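Long-range contacts in glycerol dehydrogenase (Schizosaccharomyces pombe, PDB 1TA9), which catalyses the NAD(+)-dependent oxidation of glycerol to dihydroxyacetone at a zinc centre, a step in the assimilation of glycerol: residues B[232-243]-B[305-315]; B[242-251]-B[397-405]. All coordinates share one frame; numbering follows the deposited sequence.

Contact 1 of 2, residues B[232-243]-B[305-315]; sequences DALSTWVETESV and GFENGGLAAAH. With K (potassium ion), chain J; ZN (zinc ion), chain I.
D232 OD2 and H315 NE2 bind the same zinc ion, each at 2.2 Å, in the all-helical part of this iron-containing alcohol dehydrogenase fold, and H333 is a further protein ligand. Beside the zinc, D232 O, S235 OG and T236 OG1 line a potassium site together with a water and D182; S302 also hydrogen-bonds T236 OG1.

The second shell centres on E239, whose long side chain can reach both the histidine ring and the backbone behind it. Its OE2 turns the syn lone pair to H315 ND1 at 2.5 Å, and carboxylate and imidazole lie only 14° from coplanar, a His-carboxylate pair that fixes the ring's rotation while NE2 faces zinc. OE1 takes two backbone donors from opposite faces of the carboxylate, A312 N at 2.6 Å and H315 N at 3.1 Å, binding the start of helix 313-322. With an alanine in place of E239, H315 ND1 would probably lose its acceptor, leaving the zinc bond at NE2 to hold the ring's rotation less firmly, and two buried N-H groups would be stranded.

The next residue, T240, places OG1 beside its own backbone N (chi1 -80°), where it donates to G305 O at 2.8 Å and accepts from G310 N. Glycine suits G309 and G310: a CB on G309 would strike T240 OG1, and one on G310 V243 CG2, a methyl already packed 3.4 Å from L311 O.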
# COMPACT_ATOMS: atom_id res chain seq x y z
N ASP B 232 -16.32 -17.26 -24.32
CA ASP B 232 -15.19 -17.86 -25.02
C ASP B 232 -13.94 -17.02 -24.72
O ASP B 232 -12.88 -17.56 -24.45
CB ASP B 232 -15.46 -17.88 -26.53
CG ASP B 232 -14.61 -18.90 -27.26
OD1 ASP B 232 -14.51 -18.84 -28.50
OD2 ASP B 232 -14.04 -19.78 -26.58
N ALA B 233 -14.09 -15.70 -24.76
CA ALA B 233 -12.96 -14.81 -24.50
C ALA B 233 -12.40 -14.96 -23.08
O ALA B 233 -11.20 -14.84 -22.85
CB ALA B 233 -13.37 -13.36 -24.77
N LEU B 234 -13.28 -15.24 -22.12
CA LEU B 234 -12.85 -15.42 -20.74
C LEU B 234 -11.90 -16.59 -20.53
O LEU B 234 -11.06 -16.56 -19.63
CB LEU B 234 -14.07 -15.60 -19.82
CG LEU B 234 -14.78 -14.32 -19.38
CD1 LEU B 234 -16.07 -14.68 -18.65
CD2 LEU B 234 -13.86 -13.50 -18.48
N SER B 235 -12.01 -17.63 -21.35
CA SER B 235 -11.13 -18.78 -21.17
C SER B 235 -9.73 -18.56 -21.75
O SER B 235 -8.78 -19.25 -21.36
CB SER B 235 -11.75 -20.03 -21.81
OG SER B 235 -11.71 -19.96 -23.22
N THR B 236 -9.60 -17.60 -22.66
CA THR B 236 -8.31 -17.33 -23.29
C THR B 236 -7.15 -17.12 -22.32
O THR B 236 -6.14 -17.82 -22.40
CB THR B 236 -8.39 -16.10 -24.22
OG1 THR B 236 -9.37 -16.34 -25.24
CG2 THR B 236 -7.04 -15.83 -24.87
N TRP B 237 -7.28 -16.16 -21.41
CA TRP B 237 -6.21 -15.89 -20.47
C TRP B 237 -5.95 -17.11 -19.59
O TRP B 237 -4.80 -17.48 -19.35
CB TRP B 237 -6.55 -14.68 -19.58
CG TRP B 237 -5.47 -14.34 -18.60
CD1 TRP B 237 -4.29 -13.69 -18.86
CD2 TRP B 237 -5.45 -14.66 -17.21
NE1 TRP B 237 -3.55 -13.59 -17.71
CE2 TRP B 237 -4.24 -14.17 -16.68
CE3 TRP B 237 -6.35 -15.32 -16.35
CZ2 TRP B 237 -3.89 -14.32 -15.33
CZ3 TRP B 237 -6.00 -15.46 -15.00
CH2 TRP B 237 -4.79 -14.96 -14.51
N VAL B 238 -7.01 -17.74 -19.10
CA VAL B 238 -6.86 -18.91 -18.25
C VAL B 238 -6.11 -20.04 -18.95
O VAL B 238 -5.13 -20.57 -18.41
CB VAL B 238 -8.22 -19.46 -17.77
CG1 VAL B 238 -8.01 -20.80 -17.06
CG2 VAL B 238 -8.89 -18.46 -16.82
N GLU B 239 -6.56 -20.41 -20.14
CA GLU B 239 -5.92 -21.50 -20.86
C GLU B 239 -4.51 -21.17 -21.33
O GLU B 239 -3.58 -21.95 -21.11
CB GLU B 239 -6.78 -21.95 -22.04
CG GLU B 239 -8.14 -22.49 -21.61
CD GLU B 239 -8.93 -23.11 -22.75
OE1 GLU B 239 -8.72 -24.31 -23.05
OE2 GLU B 239 -9.77 -22.40 -23.35
N THR B 240 -4.33 -20.01 -21.95
CA THR B 240 -3.00 -19.62 -22.42
C THR B 240 -1.99 -19.52 -21.28
O THR B 240 -0.85 -19.96 -21.43
CB THR B 240 -3.06 -18.30 -23.21
OG1 THR B 240 -3.51 -18.58 -24.54
CG2 THR B 240 -1.69 -17.62 -23.28
N GLU B 241 -2.39 -18.97 -20.14
CA GLU B 241 -1.46 -18.89 -19.02
C GLU B 241 -1.05 -20.31 -18.60
O GLU B 241 0.10 -20.56 -18.25
CB GLU B 241 -2.10 -18.16 -17.83
CG GLU B 241 -2.08 -16.65 -17.96
CD GLU B 241 -0.67 -16.08 -17.89
OE1 GLU B 241 -0.25 -15.40 -18.84
OE2 GLU B 241 0.02 -16.30 -16.87
N SER B 242 -2.00 -21.24 -18.66
CA SER B 242 -1.75 -22.63 -18.29
C SER B 242 -0.77 -23.31 -19.26
O SER B 242 0.08 -24.09 -18.84
CB SER B 242 -3.07 -23.42 -18.27
OG SER B 242 -2.84 -24.79 -17.98
N VAL B 243 -0.91 -23.02 -20.55
CA VAL B 243 -0.03 -23.59 -21.56
C VAL B 243 1.38 -23.01 -21.41
O VAL B 243 2.37 -23.74 -21.44
CB VAL B 243 -0.54 -23.28 -22.99
CG1 VAL B 243 0.49 -23.74 -24.04
CG2 VAL B 243 -1.86 -23.98 -23.22
N GLY B 305 -4.67 -14.25 -28.84
CA GLY B 305 -4.28 -14.67 -27.50
C GLY B 305 -4.30 -16.17 -27.29
O GLY B 305 -3.45 -16.72 -26.59
N PHE B 306 -5.27 -16.85 -27.89
CA PHE B 306 -5.35 -18.30 -27.73
C PHE B 306 -4.46 -19.05 -28.72
O PHE B 306 -3.76 -19.99 -28.33
CB PHE B 306 -6.82 -18.77 -27.84
CG PHE B 306 -7.20 -19.33 -29.19
CD1 PHE B 306 -6.79 -20.60 -29.57
CD2 PHE B 306 -7.99 -18.59 -30.06
CE1 PHE B 306 -7.16 -21.13 -30.81
CE2 PHE B 306 -8.37 -19.11 -31.30
CZ PHE B 306 -7.95 -20.38 -31.67
N GLU B 307 -4.44 -18.63 -29.98
CA GLU B 307 -3.63 -19.33 -30.97
C GLU B 307 -2.12 -19.19 -30.72
O GLU B 307 -1.35 -20.13 -30.98
CB GLU B 307 -3.98 -18.87 -32.38
CG GLU B 307 -3.34 -19.72 -33.47
CD GLU B 307 -3.86 -19.42 -34.87
OE1 GLU B 307 -3.46 -20.13 -35.82
OE2 GLU B 307 -4.66 -18.47 -35.04
N ASN B 308 -1.70 -18.03 -30.22
CA ASN B 308 -0.29 -17.81 -29.95
C ASN B 308 0.09 -18.31 -28.58
O ASN B 308 1.27 -18.40 -28.23
CB ASN B 308 0.04 -16.34 -30.13
CG ASN B 308 0.09 -15.96 -31.59
OD1 ASN B 308 0.97 -16.42 -32.32
ND2 ASN B 308 -0.85 -15.14 -32.03
N GLY B 309 -0.94 -18.65 -27.80
CA GLY B 309 -0.74 -19.21 -26.48
C GLY B 309 -1.17 -20.66 -26.69
O GLY B 309 -0.43 -21.45 -27.28
N GLY B 310 -2.37 -21.00 -26.23
CA GLY B 310 -2.85 -22.35 -26.43
C GLY B 310 -4.13 -22.66 -25.67
O GLY B 310 -4.54 -21.90 -24.79
N LEU B 311 -4.75 -23.78 -26.03
CA LEU B 311 -5.96 -24.23 -25.37
C LEU B 311 -5.52 -25.23 -24.31
O LEU B 311 -4.44 -25.83 -24.41
CB LEU B 311 -6.90 -24.92 -26.37
CG LEU B 311 -7.42 -24.07 -27.53
CD1 LEU B 311 -8.38 -24.89 -28.39
CD2 LEU B 311 -8.12 -22.83 -26.98
N ALA B 312 -6.34 -25.41 -23.28
CA ALA B 312 -6.01 -26.34 -22.22
C ALA B 312 -7.22 -27.18 -21.81
O ALA B 312 -7.88 -27.78 -22.66
CB ALA B 312 -5.45 -25.58 -21.01
N ALA B 313 -7.53 -27.20 -20.52
CA ALA B 313 -8.65 -27.99 -20.03
C ALA B 313 -10.02 -27.45 -20.41
O ALA B 313 -10.91 -28.21 -20.80
CB ALA B 313 -8.57 -28.15 -18.52
N ALA B 314 -10.21 -26.13 -20.31
CA ALA B 314 -11.50 -25.52 -20.61
C ALA B 314 -12.13 -26.01 -21.91
O ALA B 314 -13.25 -26.52 -21.90
CB ALA B 314 -11.35 -24.00 -20.65
N HIS B 315 -11.42 -25.87 -23.02
CA HIS B 315 -11.98 -26.32 -24.29
C HIS B 315 -12.10 -27.83 -24.42
O HIS B 315 -13.01 -28.33 -25.06
CB HIS B 315 -11.18 -25.73 -25.46
CG HIS B 315 -11.62 -24.36 -25.84
ND1 HIS B 315 -11.45 -23.27 -25.01
CD2 HIS B 315 -12.31 -23.91 -26.91
CE1 HIS B 315 -12.03 -22.21 -25.55
NE2 HIS B 315 -12.56 -22.57 -26.71
K K J . -10.94 -18.81 -26.08
ZN ZN I . -13.58 -21.28 -28.15
O HOH W 1 -6.32 -19.72 -24.77
O HOH W 2 -8.96 -20.08 -25.01

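Contact 2 of 2, residues B[242-251]-B[397-405]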
# COMPACT_ATOMS: atom_id res chain seq x y z
N SER B 242 -2.00 -21.24 -18.66
CA SER B 242 -1.75 -22.63 -18.29
C SER B 242 -0.77 -23.31 -19.26
O SER B 242 0.08 -24.09 -18.84
CB SER B 242 -3.07 -23.42 -18.27
OG SER B 242 -2.84 -24.79 -17.98
N VAL B 243 -0.91 -23.02 -20.55
CA VAL B 243 -0.03 -23.59 -21.56
C VAL B 243 1.38 -23.01 -21.41
O VAL B 243 2.37 -23.74 -21.44
CB VAL B 243 -0.54 -23.28 -22.99
CG1 VAL B 243 0.49 -23.74 -24.04
CG2 VAL B 243 -1.86 -23.98 -23.22
N ILE B 244 1.45 -21.70 -21.24
CA ILE B 244 2.74 -21.02 -21.09
C ILE B 244 3.47 -21.45 -19.82
O ILE B 244 4.66 -21.75 -19.86
CB ILE B 244 2.56 -19.49 -21.09
CG1 ILE B 244 2.06 -19.02 -22.46
CG2 ILE B 244 3.88 -18.80 -20.75
CD1 ILE B 244 1.79 -17.54 -22.55
N ARG B 245 2.76 -21.48 -18.70
CA ARG B 245 3.38 -21.86 -17.44
C ARG B 245 3.78 -23.33 -17.40
O ARG B 245 4.63 -23.73 -16.60
CB ARG B 245 2.46 -21.51 -16.28
CG ARG B 245 2.26 -20.01 -16.14
CD ARG B 245 1.52 -19.62 -14.88
NE ARG B 245 1.68 -18.20 -14.61
CZ ARG B 245 1.28 -17.60 -13.49
NH1 ARG B 245 0.68 -18.30 -12.54
NH2 ARG B 245 1.50 -16.30 -13.33
N SER B 246 3.17 -24.14 -18.27
CA SER B 246 3.49 -25.56 -18.34
C SER B 246 4.62 -25.76 -19.35
O SER B 246 5.11 -26.88 -19.53
CB SER B 246 2.26 -26.36 -18.80
OG SER B 246 1.22 -26.31 -17.84
N ASN B 247 5.04 -24.67 -20.00
CA ASN B 247 6.10 -24.71 -21.01
C ASN B 247 5.77 -25.70 -22.12
O ASN B 247 6.64 -26.44 -22.59
CB ASN B 247 7.44 -25.09 -20.36
CG ASN B 247 7.89 -24.07 -19.33
OD1 ASN B 247 8.27 -22.95 -19.67
ND2 ASN B 247 7.85 -24.46 -18.06
N SER B 248 4.51 -25.72 -22.55
CA SER B 248 4.07 -26.61 -23.61
C SER B 248 4.08 -25.88 -24.95
O SER B 248 4.05 -24.65 -24.99
CB SER B 248 2.66 -27.14 -23.33
OG SER B 248 2.66 -28.02 -22.22
N THR B 249 4.13 -26.64 -26.04
CA THR B 249 4.13 -26.05 -27.37
C THR B 249 2.85 -25.25 -27.58
O THR B 249 1.77 -25.70 -27.21
CB THR B 249 4.24 -27.14 -28.44
OG1 THR B 249 5.45 -27.88 -28.25
CG2 THR B 249 4.23 -26.52 -29.83
N SER B 250 2.98 -24.07 -28.18
CA SER B 250 1.83 -23.21 -28.43
C SER B 250 1.01 -23.70 -29.61
O SER B 250 1.44 -24.59 -30.35
CB SER B 250 2.30 -21.78 -28.72
OG SER B 250 2.83 -21.70 -30.03
N PHE B 251 -0.16 -23.10 -29.80
CA PHE B 251 -1.00 -23.46 -30.93
C PHE B 251 -0.46 -22.85 -32.21
O PHE B 251 -1.05 -23.01 -33.28
CB PHE B 251 -2.45 -23.02 -30.68
CG PHE B 251 -3.33 -24.13 -30.17
CD1 PHE B 251 -2.95 -24.91 -29.08
CD2 PHE B 251 -4.54 -24.42 -30.80
CE1 PHE B 251 -3.75 -25.95 -28.62
CE2 PHE B 251 -5.35 -25.47 -30.36
CZ PHE B 251 -4.95 -26.23 -29.26
N SER B 397 -6.56 -30.77 -25.91
CA SER B 397 -5.70 -29.71 -25.42
C SER B 397 -5.39 -29.77 -23.92
O SER B 397 -4.47 -29.10 -23.45
CB SER B 397 -6.31 -28.34 -25.76
OG SER B 397 -7.60 -28.21 -25.19
N ILE B 398 -6.15 -30.56 -23.17
CA ILE B 398 -5.92 -30.65 -21.74
C ILE B 398 -4.52 -31.20 -21.43
O ILE B 398 -3.95 -30.94 -20.37
CB ILE B 398 -7.00 -31.52 -21.04
CG1 ILE B 398 -6.88 -31.40 -19.53
CG2 ILE B 398 -6.86 -32.98 -21.47
CD1 ILE B 398 -8.06 -31.96 -18.78
N HIS B 399 -3.95 -31.94 -22.38
CA HIS B 399 -2.63 -32.52 -22.19
C HIS B 399 -1.50 -31.49 -22.22
O HIS B 399 -0.34 -31.83 -21.97
CB HIS B 399 -2.40 -33.62 -23.22
CG HIS B 399 -3.41 -34.72 -23.14
ND1 HIS B 399 -3.54 -35.53 -22.03
CD2 HIS B 399 -4.38 -35.10 -24.00
CE1 HIS B 399 -4.55 -36.36 -22.21
NE2 HIS B 399 -5.08 -36.12 -23.40
N ASN B 400 -1.82 -30.24 -22.53
CA ASN B 400 -0.81 -29.18 -22.55
C ASN B 400 -0.48 -28.78 -21.11
O ASN B 400 0.56 -28.18 -20.85
CB ASN B 400 -1.29 -27.94 -23.32
CG ASN B 400 -1.34 -28.17 -24.82
OD1 ASN B 400 -0.47 -28.83 -25.38
ND2 ASN B 400 -2.35 -27.60 -25.48
N MET B 401 -1.38 -29.10 -20.19
CA MET B 401 -1.18 -28.77 -18.78
C MET B 401 -0.17 -29.72 -18.14
O MET B 401 -0.16 -30.92 -18.43
CB MET B 401 -2.51 -28.85 -18.01
CG MET B 401 -3.53 -27.81 -18.44
SD MET B 401 -5.12 -27.96 -17.61
CE MET B 401 -4.75 -27.31 -15.98
N SER B 402 0.70 -29.18 -17.29
CA SER B 402 1.71 -30.01 -16.64
C SER B 402 1.03 -30.96 -15.64
O SER B 402 1.51 -32.08 -15.43
CB SER B 402 2.75 -29.13 -15.93
OG SER B 402 2.16 -28.31 -14.95
N LYS B 403 -0.08 -30.53 -15.05
CA LYS B 403 -0.82 -31.37 -14.11
C LYS B 403 -1.64 -32.36 -14.94
O LYS B 403 -2.28 -31.97 -15.91
CB LYS B 403 -1.75 -30.52 -13.23
CG LYS B 403 -2.39 -31.31 -12.08
CD LYS B 403 -3.31 -30.44 -11.21
CE LYS B 403 -2.55 -29.35 -10.46
NZ LYS B 403 -3.45 -28.53 -9.59
N LYS B 404 -1.62 -33.63 -14.56
CA LYS B 404 -2.34 -34.66 -15.30
C LYS B 404 -3.58 -35.15 -14.57
O LYS B 404 -3.64 -35.13 -13.34
CB LYS B 404 -1.40 -35.83 -15.59
CG LYS B 404 -0.11 -35.43 -16.31
CD LYS B 404 -0.42 -34.69 -17.61
CE LYS B 404 0.85 -34.20 -18.30
NZ LYS B 404 0.52 -33.46 -19.55
N PHE B 405 -4.57 -35.61 -15.34
CA PHE B 405 -5.83 -36.05 -14.76
C PHE B 405 -6.40 -37.37 -15.30
O PHE B 405 -6.00 -37.84 -16.36
CB PHE B 405 -6.90 -34.97 -14.97
CG PHE B 405 -6.42 -33.59 -14.66
CD1 PHE B 405 -5.92 -32.77 -15.65
CD2 PHE B 405 -6.45 -33.11 -13.35
CE1 PHE B 405 -5.45 -31.48 -15.35
CE2 PHE B 405 -5.99 -31.83 -13.04
CZ PHE B 405 -5.49 -31.02 -14.05
O HOH W 3 2.55 -31.45 -22.68
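S246 and S402 bring the two backbones closest, their CA atoms 5.1 Å apart, where helix 223-245 ends in a Schellman motif, with N247 at positive phi, and faces the loop that follows the 3-10 turn 397-400.

Serine suits S246 because one small hydroxyl serves two backbones. With OG placed anti to the carbonyl carbon (chi1 -65°), it leans back along the helix and donates to S242 O at 2.7 Å, nearly in line with that carbonyl, while its oxygen accepts S402 N at 3.0 Å along a bent path (143°). S248 repeats the theme just beyond the turn: its OG donates to N400 O at 2.5 Å, coming in at an angle to the C=O, and a water held by H399 O adds a weak link to the same hydroxyl.

The side chain of N400 continues the contact beyond S248, toward F251. Its CB rests against V243 CG2 and S248 CB, about equally far from both, and its amide stands steeply to the F251 ring, with ND2 at the ring edge 3.8 Å from CE1; that nitrogen is hydrogen-bonded to L311 O. Nearby, S242 OG sits 3.1 Å from M401 CG, and the bend at chi3 (75°) curls the thioether so that CE also comes near this hydroxyl. K404 NZ ties the loop to itself through M401 O at 2.9 Å.

S402 OG hydrogen-bonds N247 of a second subunit, and K403 forms a salt bridge with E289 of a third. Within the chain, M401 touches A313 at the start of helix 313-322, S242 meets Q344 of helix 333-347, and I398 packs on I410 of helix 407-428.

Helix 223-245 carries both contacts, and S242 and V243 belong to each. Contact 1 is wholly buried, with one end at the metals; contact 2 lies farther from the chain's centre and is only partly buried. Both lean on backbone partners, but in contact 1 a carboxylate, an imidazole and a threonine hydroxyl meet them beside or near metal ions, while in contact 2 neutral serine hydroxyls do. Contact 2 also reaches other subunits, whereas contact 1 is confined to one chain. The loop 309-312 joins them directly, A312 O being hydrogen-bonded to S397 OG. The residues leading into the zinc ligand H315 are thus held by helix 223-245 and by the loop 397-405.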